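Long-range contact in protein ShdD (Sedimentibacter hydroxybenzoicus, PDB 7AE5), which takes part in the non-oxidative decarboxylation and detoxification of phenolic derivatives under anaerobic conditions, although its precise biochemical role is unknown: residues C28-Y33 with L49-I54. Numbering follows the deposited sequence.
Sequences CEKCCY and LDDNKI. With ZN (zinc ion), chain Z.
Lys30 and Cys31, in the zinc loop that opens at Cys28, face Asp51 and Ile54 of the short helix 51-55 and Leu49 of the loop leading into it. Cys28 SG, 2.3 Å from the zinc ion, also accepts the backbone N-H groups of Lys30 (weakly) and Cys31, bonds that would probably ease the thiolate charge. In Lys30, CG anti to the backbone N (chi1 -154°) sends the chain out toward the helix, and bends at chi2 and chi3 bring CD to 3.8 Å from Ile54 CD1. A long, flexible lysine suits this place: NZ goes on to Asp51 OD1 at 3.0 Å, a salt bridge whose hydrogen bond is weak, the two side chains crossing at about a right angle. A methionine in its place would probably leave the Asp51 carboxylate without its positive mate. Just before Asp51, Asp50 is the N-cap, OD1 accepting Lys53 N at 2.6 Å nearly along its C-O axis. Cys3 and Cys6 complete the four-cysteine site with Cys28 and Cys31, two CxxC pairs beside a three-stranded antiparallel sheet, consistent with a zinc ribbon. Cys31 does double duty: SG binds zinc at 2.3 Å, and CB meets Leu49 CD1 and Ile54 CD1, each 3.9 Å away, terminal methyls whose apolar surface suits the flank of the metal loop. Tyr33 N donates weakly to Cys31 SG, and Tyr33 packs against Gly139 of the neighbouring phenolic acid decarboxylase chain.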
loop_
_atom_site.group_PDB
_atom_site.type_symbol
_atom_site.label_atom_id
_atom_site.label_comp_id
_atom_site.label_asym_id
_atom_site.label_seq_id
_atom_site.Cartn_x
_atom_site.Cartn_y
_atom_site.Cartn_z
ATOM N N CYS H 28 -12.141 42.348 32.719
ATOM C CA CYS H 28 -10.819 42.918 32.516
ATOM C C CYS H 28 -10.847 43.883 31.338
ATOM O O CYS H 28 -11.387 43.562 30.276
ATOM C CB CYS H 28 -9.801 41.805 32.271
ATOM S SG CYS H 28 -8.167 42.373 31.779
ATOM N N GLU H 29 -10.273 45.070 31.530
ATOM C CA GLU H 29 -10.244 46.065 30.467
ATOM C C GLU H 29 -9.097 45.854 29.488
ATOM O O GLU H 29 -9.041 46.546 28.468
ATOM C CB GLU H 29 -10.168 47.474 31.063
ATOM C CG GLU H 29 -11.429 47.896 31.804
ATOM C CD GLU H 29 -11.655 49.396 31.773
ATOM O OE1 GLU H 29 -11.709 49.971 30.665
ATOM O OE2 GLU H 29 -11.785 50.001 32.858
ATOM N N LYS H 30 -8.190 44.917 29.766
ATOM C CA LYS H 30 -7.108 44.625 28.834
ATOM C C LYS H 30 -7.450 43.467 27.899
ATOM O O LYS H 30 -7.238 43.566 26.686
ATOM C CB LYS H 30 -5.814 44.322 29.596
ATOM C CG LYS H 30 -4.557 44.629 28.799
ATOM C CD LYS H 30 -3.515 43.530 28.938
ATOM C CE LYS H 30 -2.695 43.692 30.203
ATOM N NZ LYS H 30 -1.472 42.842 30.176
ATOM N N CYS H 31 -7.987 42.370 28.438
ATOM C CA CYS H 31 -8.218 41.162 27.655
ATOM C C CYS H 31 -9.680 40.729 27.622
ATOM O O CYS H 31 -9.983 39.654 27.088
ATOM C CB CYS H 31 -7.348 40.017 28.183
ATOM S SG CYS H 31 -8.010 39.179 29.635
ATOM N N CYS H 32 -10.589 41.526 28.183
ATOM C CA CYS H 32 -12.037 41.332 28.120
ATOM C C CYS H 32 -12.525 40.092 28.859
ATOM O O CYS H 32 -13.705 39.743 28.740
ATOM C CB CYS H 32 -12.544 41.279 26.673
ATOM S SG CYS H 32 -11.881 42.562 25.595
ATOM N N TYR H 33 -11.663 39.416 29.616
ATOM C CA TYR H 33 -12.118 38.295 30.428
ATOM C C TYR H 33 -13.086 38.787 31.497
ATOM O O TYR H 33 -12.855 39.810 32.144
ATOM C CB TYR H 33 -10.930 37.588 31.081
ATOM C CG TYR H 33 -11.288 36.295 31.784
ATOM C CD1 TYR H 33 -11.639 35.160 31.063
ATOM C CD2 TYR H 33 -11.270 36.209 33.171
ATOM C CE1 TYR H 33 -11.964 33.976 31.705
ATOM C CE2 TYR H 33 -11.595 35.031 33.821
ATOM C CZ TYR H 33 -11.940 33.918 33.083
ATOM O OH TYR H 33 -12.265 32.745 33.728
ATOM N N LEU H 49 -3.177 34.893 29.201
ATOM C CA LEU H 49 -2.696 35.884 28.254
ATOM C C LEU H 49 -1.681 36.801 28.923
ATOM O O LEU H 49 -1.633 36.921 30.150
ATOM C CB LEU H 49 -3.854 36.713 27.684
ATOM C CG LEU H 49 -4.866 35.945 26.832
ATOM C CD1 LEU H 49 -6.008 36.855 26.399
ATOM C CD2 LEU H 49 -4.179 35.324 25.626
ATOM N N ASP H 50 -0.858 37.438 28.095
ATOM C CA ASP H 50 0.050 38.482 28.549
ATOM C C ASP H 50 0.056 39.584 27.494
ATOM O O ASP H 50 -0.774 39.601 26.581
ATOM C CB ASP H 50 1.450 37.918 28.844
ATOM C CG ASP H 50 2.115 37.283 27.626
ATOM O OD1 ASP H 50 1.755 37.609 26.475
ATOM O OD2 ASP H 50 3.020 36.445 27.827
ATOM N N ASP H 51 1.013 40.506 27.612
ATOM C CA ASP H 51 1.081 41.616 26.670
ATOM C C ASP H 51 1.525 41.151 25.288
ATOM O O ASP H 51 1.038 41.659 24.272
ATOM C CB ASP H 51 2.024 42.694 27.204
ATOM C CG ASP H 51 1.731 43.059 28.644
ATOM O OD1 ASP H 51 0.995 44.042 28.872
ATOM O OD2 ASP H 51 2.235 42.359 29.549
ATOM N N ASN H 52 2.442 40.183 25.229
ATOM C CA ASN H 52 2.973 39.758 23.939
ATOM C C ASN H 52 1.998 38.853 23.194
ATOM O O ASN H 52 1.863 38.965 21.971
ATOM C CB ASN H 52 4.318 39.057 24.124
ATOM C CG ASN H 52 5.341 39.484 23.090
ATOM O OD1 ASN H 52 5.312 39.028 21.947
ATOM N ND2 ASN H 52 6.247 40.374 23.484
ATOM N N LYS H 53 1.315 37.949 23.904
ATOM C CA LYS H 53 0.306 37.127 23.245
ATOM C C LYS H 53 -0.865 37.968 22.756
ATOM O O LYS H 53 -1.456 37.657 21.716
ATOM C CB LYS H 53 -0.192 36.022 24.180
ATOM C CG LYS H 53 0.748 34.832 24.296
ATOM C CD LYS H 53 1.402 34.752 25.663
ATOM C CE LYS H 53 2.652 33.885 25.637
ATOM N NZ LYS H 53 3.787 34.562 24.942
ATOM N N ILE H 54 -1.208 39.036 23.481
ATOM C CA ILE H 54 -2.294 39.911 23.053
ATOM C C ILE H 54 -1.877 40.731 21.840
ATOM O O ILE H 54 -2.639 40.874 20.876
ATOM C CB ILE H 54 -2.747 40.807 24.220
ATOM C CG1 ILE H 54 -3.719 40.049 25.124
ATOM C CG2 ILE H 54 -3.384 42.088 23.704
ATOM C CD1 ILE H 54 -3.908 40.685 26.480
HETATM ZN ZN ZN Z . -7.314 40.210 31.598
#